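Local coordinates for protein 2-oxoglutarate-dependent dioxygenase tropC (Talaromyces stipitatus, PDB 6XJJ) that acts as an iron-containing, 2-oxoglutarate-dependent dioxygenase in the pathway by which a fungus makes tropolones, downstream of the monooxygenase that dearomatises the polyketide ring, at residues A[146-149]-A[150-154]; A[190-193]-A[194-198]; A[44-47]-A[48-52]. One frame throughout, in Å; residues are numbered along the deposited sequence.

Contact 1. Residues A[146-149]-A[150-154]. With YT3 (yttrium (III) ion), chain C.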
loop_
_atom_site.group_PDB
_atom_site.type_symbol
_atom_site.label_atom_id
_atom_site.label_comp_id
_atom_site.label_asym_id
_atom_site.label_seq_id
_atom_site.Cartn_x
_atom_site.Cartn_y
_atom_site.Cartn_z
ATOM N N ALA A 146 10.288 8.637 0.117
ATOM C CA ALA A 146 10.970 9.421 -0.904
ATOM C C ALA A 146 12.364 9.785 -0.413
ATOM O O ALA A 146 12.562 10.091 0.765
ATOM C CB ALA A 146 10.177 10.686 -1.246
ATOM N N GLU A 147 13.340 9.744 -1.319
ATOM C CA GLU A 147 14.723 9.977 -0.931
ATOM C C GLU A 147 14.937 11.468 -0.708
ATOM O O GLU A 147 14.624 12.284 -1.578
ATOM C CB GLU A 147 15.694 9.479 -2.000
ATOM C CG GLU A 147 17.125 9.390 -1.497
ATOM C CD GLU A 147 17.336 8.173 -0.619
ATOM O OE1 GLU A 147 16.564 7.202 -0.769
ATOM O OE2 GLU A 147 18.244 8.188 0.240
ATOM N N ILE A 148 15.489 11.820 0.448
ATOM C CA ILE A 148 15.745 13.212 0.815
ATOM C C ILE A 148 17.131 13.272 1.441
ATOM O O ILE A 148 17.407 12.517 2.386
ATOM C CB ILE A 148 14.678 13.748 1.783
ATOM C CG1 ILE A 148 13.305 13.796 1.108
ATOM C CG2 ILE A 148 15.071 15.122 2.330
ATOM C CD1 ILE A 148 13.209 14.761 -0.063
ATOM N N PRO A 149 18.032 14.137 0.968
ATOM C CA PRO A 149 19.373 14.172 1.557
ATOM C C PRO A 149 19.321 14.498 3.042
ATOM O O PRO A 149 18.413 15.182 3.523
ATOM C CB PRO A 149 20.079 15.280 0.772
ATOM C CG PRO A 149 19.345 15.364 -0.499
ATOM C CD PRO A 149 17.920 15.081 -0.159
ATOM N N ALA A 150 20.323 14.000 3.768
ATOM C CA ALA A 150 20.382 14.217 5.209
ATOM C C ALA A 150 20.297 15.695 5.566
ATOM O O ALA A 150 19.680 16.061 6.572
ATOM C CB ALA A 150 21.667 13.612 5.777
ATOM N N ASP A 151 20.907 16.562 4.760
ATOM C CA ASP A 151 20.984 17.982 5.076
ATOM C C ASP A 151 19.800 18.776 4.533
ATOM O O ASP A 151 19.846 20.009 4.534
ATOM C CB ASP A 151 22.286 18.566 4.531
ATOM C CG ASP A 151 22.385 18.439 3.031
ATOM O OD1 ASP A 151 21.506 17.777 2.441
ATOM O OD2 ASP A 151 23.327 19.002 2.441
ATOM N N HIS A 152 18.754 18.103 4.070
ATOM C CA HIS A 152 17.559 18.791 3.612
ATOM C C HIS A 152 16.842 19.431 4.802
ATOM O O HIS A 152 16.949 18.947 5.934
ATOM C CB HIS A 152 16.634 17.801 2.912
ATOM C CG HIS A 152 15.507 18.436 2.157
ATOM N ND1 HIS A 152 14.342 18.856 2.763
ATOM C CD2 HIS A 152 15.362 18.708 0.838
ATOM C CE1 HIS A 152 13.532 19.368 1.853
ATOM N NE2 HIS A 152 14.127 19.290 0.676
ATOM N N PRO A 153 16.112 20.529 4.581
ATOM C CA PRO A 153 15.359 21.131 5.699
ATOM C C PRO A 153 14.436 20.165 6.425
ATOM O O PRO A 153 14.431 20.128 7.661
ATOM C CB PRO A 153 14.578 22.255 5.009
ATOM C CG PRO A 153 15.423 22.646 3.876
ATOM C CD PRO A 153 16.126 21.411 3.399
ATOM N N ASP A 154 13.648 19.386 5.690
ATOM C CA ASP A 154 12.656 18.503 6.288
ATOM C C ASP A 154 13.236 17.181 6.771
ATOM O O ASP A 154 12.489 16.369 7.329
ATOM C CB ASP A 154 11.541 18.237 5.279
ATOM C CG ASP A 154 10.731 19.478 4.985
ATOM O OD1 ASP A 154 10.831 20.443 5.777
ATOM O OD2 ASP A 154 10.002 19.497 3.971
HETATM Y Y YT3 C . 23.424 18.124 -0.056
#

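Contact 2. Residues A[190-193]-A[194-198]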
loop_
_atom_site.group_PDB
_atom_site.type_symbol
_atom_site.label_atom_id
_atom_site.label_comp_id
_atom_site.label_asym_id
_atom_site.label_seq_id
_atom_site.Cartn_x
_atom_site.Cartn_y
_atom_site.Cartn_z
ATOM N N SER A 190 -0.943 8.176 -8.789
ATOM C CA SER A 190 -1.395 9.445 -9.349
ATOM C C SER A 190 -2.569 9.232 -10.294
ATOM O O SER A 190 -3.510 10.035 -10.323
ATOM C CB SER A 190 -0.246 10.134 -10.076
ATOM O OG SER A 190 0.815 10.429 -9.186
ATOM N N THR A 191 -2.526 8.151 -11.077
ATOM C CA THR A 191 -3.669 7.774 -11.900
ATOM C C THR A 191 -4.889 7.483 -11.030
ATOM O O THR A 191 -5.990 7.987 -11.286
ATOM C CB THR A 191 -3.312 6.548 -12.748
ATOM O OG1 THR A 191 -2.174 6.843 -13.566
ATOM C CG2 THR A 191 -4.482 6.133 -13.632
ATOM N N ILE A 192 -4.703 6.667 -9.989
ATOM C CA ILE A 192 -5.803 6.316 -9.094
ATOM C C ILE A 192 -6.423 7.568 -8.491
ATOM O O ILE A 192 -7.651 7.691 -8.413
ATOM C CB ILE A 192 -5.300 5.344 -8.008
ATOM C CG1 ILE A 192 -4.909 4.009 -8.650
ATOM C CG2 ILE A 192 -6.372 5.104 -6.944
ATOM C CD1 ILE A 192 -4.115 3.082 -7.757
ATOM N N VAL A 193 -5.592 8.514 -8.056
ATOM C CA VAL A 193 -6.111 9.734 -7.444
ATOM C C VAL A 193 -7.011 10.493 -8.409
ATOM O O VAL A 193 -8.081 10.977 -8.024
ATOM C CB VAL A 193 -4.952 10.608 -6.942
ATOM C CG1 VAL A 193 -5.448 11.997 -6.589
ATOM C CG2 VAL A 193 -4.318 9.957 -5.716
ATOM N N ARG A 194 -6.594 10.622 -9.671
ATOM C CA ARG A 194 -7.381 11.412 -10.611
ATOM C C ARG A 194 -8.697 10.728 -10.947
ATOM O O ARG A 194 -9.689 11.407 -11.235
ATOM C CB ARG A 194 -6.584 11.664 -11.888
ATOM C CG ARG A 194 -5.279 12.389 -11.655
ATOM C CD ARG A 194 -4.569 12.735 -12.948
ATOM N NE ARG A 194 -3.196 13.148 -12.679
ATOM C CZ ARG A 194 -2.134 12.347 -12.759
ATOM N NH1 ARG A 194 -2.256 11.092 -13.180
ATOM N NH2 ARG A 194 -0.931 12.821 -12.463
ATOM N N ILE A 195 -8.718 9.393 -10.943
ATOM C CA ILE A 195 -9.969 8.665 -11.131
ATOM C C ILE A 195 -10.900 8.906 -9.946
ATOM O O ILE A 195 -12.101 9.151 -10.119
ATOM C CB ILE A 195 -9.686 7.166 -11.342
ATOM C CG1 ILE A 195 -8.918 6.948 -12.648
ATOM C CG2 ILE A 195 -10.986 6.375 -11.366
ATOM C CD1 ILE A 195 -8.380 5.529 -12.828
ATOM N N LEU A 196 -10.358 8.844 -8.725
ATOM C CA LEU A 196 -11.140 9.168 -7.534
ATOM C C LEU A 196 -11.676 10.594 -7.601
ATOM O O LEU A 196 -12.859 10.839 -7.333
ATOM C CB LEU A 196 -10.281 8.967 -6.281
ATOM C CG LEU A 196 -9.892 7.516 -5.970
ATOM C CD1 LEU A 196 -8.828 7.429 -4.886
ATOM C CD2 LEU A 196 -11.113 6.710 -5.553
ATOM N N GLY A 197 -10.816 11.552 -7.954
ATOM C CA GLY A 197 -11.272 12.924 -8.114
ATOM C C GLY A 197 -12.429 13.042 -9.088
ATOM O O GLY A 197 -13.366 13.813 -8.866
ATOM N N GLN A 198 -12.382 12.278 -10.180
ATOM C CA GLN A 198 -13.471 12.290 -11.152
ATOM C C GLN A 198 -14.746 11.693 -10.566
ATOM O O GLN A 198 -15.847 12.191 -10.828
ATOM C CB GLN A 198 -13.035 11.539 -12.411
ATOM C CG GLN A 198 -14.051 11.492 -13.543
ATOM C CD GLN A 198 -14.490 12.867 -14.013
ATOM O OE1 GLN A 198 -13.666 13.762 -14.214
ATOM N NE2 GLN A 198 -15.787 13.016 -14.267
#

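Contact 3. Residues A[44-47]-A[48-52]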
loop_
_atom_site.group_PDB
_atom_site.type_symbol
_atom_site.label_atom_id
_atom_site.label_comp_id
_atom_site.label_asym_id
_atom_site.label_seq_id
_atom_site.Cartn_x
_atom_site.Cartn_y
_atom_site.Cartn_z
ATOM N N VAL A 44 -11.425 -4.114 -11.139
ATOM C CA VAL A 44 -11.666 -2.989 -12.036
ATOM C C VAL A 44 -10.493 -2.870 -12.994
ATOM O O VAL A 44 -9.333 -2.804 -12.569
ATOM C CB VAL A 44 -11.861 -1.672 -11.271
ATOM C CG1 VAL A 44 -12.145 -0.538 -12.247
ATOM C CG2 VAL A 44 -12.978 -1.810 -10.271
ATOM N N ASP A 45 -10.801 -2.822 -14.283
ATOM C CA ASP A 45 -9.810 -2.662 -15.333
ATOM C C ASP A 45 -9.757 -1.188 -15.722
ATOM O O ASP A 45 -10.756 -0.629 -16.187
ATOM C CB ASP A 45 -10.171 -3.544 -16.528
ATOM C CG ASP A 45 -9.163 -3.448 -17.663
ATOM O OD1 ASP A 45 -8.213 -2.644 -17.551
ATOM O OD2 ASP A 45 -9.319 -4.180 -18.669
ATOM N N ILE A 46 -8.599 -0.555 -15.522
ATOM C CA ILE A 46 -8.437 0.860 -15.838
ATOM C C ILE A 46 -7.852 1.091 -17.234
ATOM O O ILE A 46 -7.539 2.235 -17.574
ATOM C CB ILE A 46 -7.583 1.568 -14.774
ATOM C CG1 ILE A 46 -6.151 1.018 -14.761
ATOM C CG2 ILE A 46 -8.219 1.389 -13.395
ATOM C CD1 ILE A 46 -5.167 1.866 -13.959
ATOM N N SER A 47 -7.694 0.039 -18.043
ATOM C CA SER A 47 -7.129 0.181 -19.385
ATOM C C SER A 47 -7.674 1.404 -20.104
ATOM O O SER A 47 -6.915 2.187 -20.682
ATOM C CB SER A 47 -7.422 -1.078 -20.202
ATOM O OG SER A 47 -6.751 -2.203 -19.665
ATOM N N ALA A 48 -8.995 1.596 -20.059
ATOM C CA ALA A 48 -9.605 2.665 -20.837
ATOM C C ALA A 48 -9.141 4.033 -20.354
ATOM O O ALA A 48 -8.880 4.929 -21.165
ATOM C CB ALA A 48 -11.126 2.552 -20.776
ATOM N N TRP A 49 -9.015 4.213 -19.039
ATOM C CA TRP A 49 -8.678 5.533 -18.521
ATOM C C TRP A 49 -7.245 5.909 -18.890
ATOM O O TRP A 49 -6.954 7.085 -19.143
ATOM C CB TRP A 49 -8.883 5.555 -17.003
ATOM C CG TRP A 49 -9.123 6.927 -16.423
ATOM C CD1 TRP A 49 -10.344 7.545 -16.258
ATOM C CD2 TRP A 49 -8.145 7.846 -15.925
ATOM N NE1 TRP A 49 -10.179 8.793 -15.691
ATOM C CE2 TRP A 49 -8.841 9.000 -15.480
ATOM C CE3 TRP A 49 -6.757 7.812 -15.812
ATOM C CZ2 TRP A 49 -8.188 10.102 -14.934
ATOM C CZ3 TRP A 49 -6.104 8.916 -15.269
ATOM C CH2 TRP A 49 -6.820 10.042 -14.840
ATOM N N LEU A 50 -6.346 4.921 -18.945
ATOM C CA LEU A 50 -4.969 5.145 -19.374
ATOM C C LEU A 50 -4.802 5.211 -20.889
ATOM O O LEU A 50 -3.786 5.730 -21.359
ATOM C CB LEU A 50 -4.065 4.034 -18.840
ATOM C CG LEU A 50 -3.734 4.005 -17.355
ATOM C CD1 LEU A 50 -2.985 2.714 -17.008
ATOM C CD2 LEU A 50 -2.906 5.234 -16.981
ATOM N N SER A 51 -5.740 4.670 -21.659
ATOM C CA SER A 51 -5.657 4.731 -23.111
ATOM C C SER A 51 -5.986 6.132 -23.610
ATOM O O SER A 51 -6.871 6.806 -23.074
ATOM C CB SER A 51 -6.607 3.709 -23.739
ATOM O OG SER A 51 -6.607 3.802 -25.154
ATOM N N SER A 52 -5.261 6.575 -24.637
ATOM C CA SER A 52 -5.485 7.886 -25.232
ATOM C C SER A 52 -6.428 7.831 -26.427
ATOM O O SER A 52 -6.659 8.862 -27.068
ATOM C CB SER A 52 -4.152 8.522 -25.638
ATOM O OG SER A 52 -3.494 7.764 -26.631
#

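Contact 1. Residues A[146-149]-A[150-154]
Asp151 turns its carboxylate back toward Pro149 because CG stands between the backbone N and the carbonyl carbon, chi1 61°. The next residue, His152, sends its ring another way: CG is anti to the backbone N, chi1 -168°, which brings the imidazole over beside Asp154 and near the CG2 branch of Ile148. The Ile148 and His152 side chains slant across each other, but their modelled approach is too tight to be trusted in detail. Asp151 OD1 lies 3.3 Å from Pro149 CB. The other carboxylate oxygen carries the metal contact, with OD2 2.6 Å from the bound yttrium ion; OD2 is modelled as the nearer oxygen, OD1 farther at 3.2 Å from the same ion. Yttrium is not the enzyme's cofactor, which is iron held by His243, Asp245 and His302 at a separate site. The turn is closed by the backbone: His152 N donates to Pro149 O over 3.0 Å, reaching the oxygen from above the carbonyl plane. The His152 ring is held at its edge, where ND1 accepts Asp154 N at 3.1 Å with the donor close to the ring plane, which restrains the ring's rotation and would be consistent with an unprotonated ND1. Pro153 CD lies against one ring face, toward the rim. Beyond the turn, Asp154 OD1 forms a salt bridge with Lys157, while at the opposite end of the segment Glu147 OE1 bonds Asn163, so both ends are tied to later parts of the same long loop. The arrangement is a type I beta turn from Pro149 to His152, on the protein surface between strand 139-144 and helix 171-204.

Contact 2. Residues A[190-193]-A[194-198]
Arg194 folds back along the alpha helix over Ser190, one turn earlier, in the C-terminal half of the long helix 171-204. Its CB lies over the backbone of the preceding turn, 3.8 Å from Thr191 O. With CG anti to the carbonyl carbon, chi1 -59°, the chain leaves toward the N-terminal side, and CG comes to 3.2 Å from Ser190 O. From CG to NE the chain is extended, and CD and NE both run past that same oxygen. The guanidinium is then turned so that one face lies over Ser190 O, offset toward the rim. NH1 is near the oxygen but badly angled for a hydrogen bond. The bond to Ser190 O comes from the backbone, Arg194 N donating at 3.2 Å. NH2 lies 3.7 Å from Ser190 CB. The serine hydroxyl is engaged instead by its own helix, OG bonding Leu186 O one turn back. Thr191 OG1 likewise bonds Asp187 O, so that CG2, anti to the backbone N, is the branch facing Ile195. That methyl lies alongside Ile195 CD1, and both side chains point the same way and touch Trp49 of helix 47-50, whose indole also reaches Arg194. A second pair, Ile192 and Leu196, runs side by side on another flank of the helix and meets Val249 of strand 249-253, so the helix packs against the main sheet there. Gly197, without a side chain, continues the i to i+4 pattern with N bonded to Val193 O at 2.8 Å. Within the second pair, Leu196 N donates to Ile192 O at 3.0 Å, nearly straight at 169°, and the branches meet where Ile192 CG2 lies 4.0 Å from Leu196 CD1.

Contact 3. Residues A[44-47]-A[48-52]
Ile46 and Leu50 meet at their delta methyls, CD1 to CD1 at 3.8 Å, with the two side chains slanting across each other. The isoleucine reaches there because its CG1 lies between the backbone N and the carbonyl carbon, chi1 65°. Between the same two residues, Leu50 N donates to Ile46 O over 3.2 Å, closing the first helical turn; Trp49 N adds a weak, bent bond to the same oxygen. One residue on, Ser51 N bonds Ser47 O at 2.9 Å, just where the chain leaves helical geometry. Ile46 occupies the N-cap position, and the residue before it makes an Asx turn: Asp45 OD1 accepts Ser47 N at 2.8 Å where strand 43-45 gives way to helix 47-50. The same oxygen also takes the hydroxyl of Ser47, OG to OD1 at 2.6 Å, on its syn lone pair, while the backbone N comes from above the carboxylate plane. Two donors thus grip one oxygen and restrain the carboxylate's rotation. Further out, the backbone of Val44 and Ile46 bonds strand 75-79, and the Ile46 side chain packs on Leu78 there and on Val62 of helix 56-72. Lys59 NZ bonds both Ala48 O and Ser51 O at the helix's C-terminal end.

From the N terminus the chain meets contact 3 first, at the step from edge strand 43-45 of the main sheet into a short helix. It later passes through contact 1, which closes one turn in the loop leading from strand 139-144 to helix 171-204, and then enters that helix, where contact 2 spans successive turns. The three follow in series; none nests in or crosses another. Contacts 2 and 3 have centres about 12 Å apart and touch, so the N-terminal strand-to-helix corner is joined to the long helix. Contact 1 stands apart, its centre about 28 Å from that of contact 2 and about 35 Å from that of contact 3.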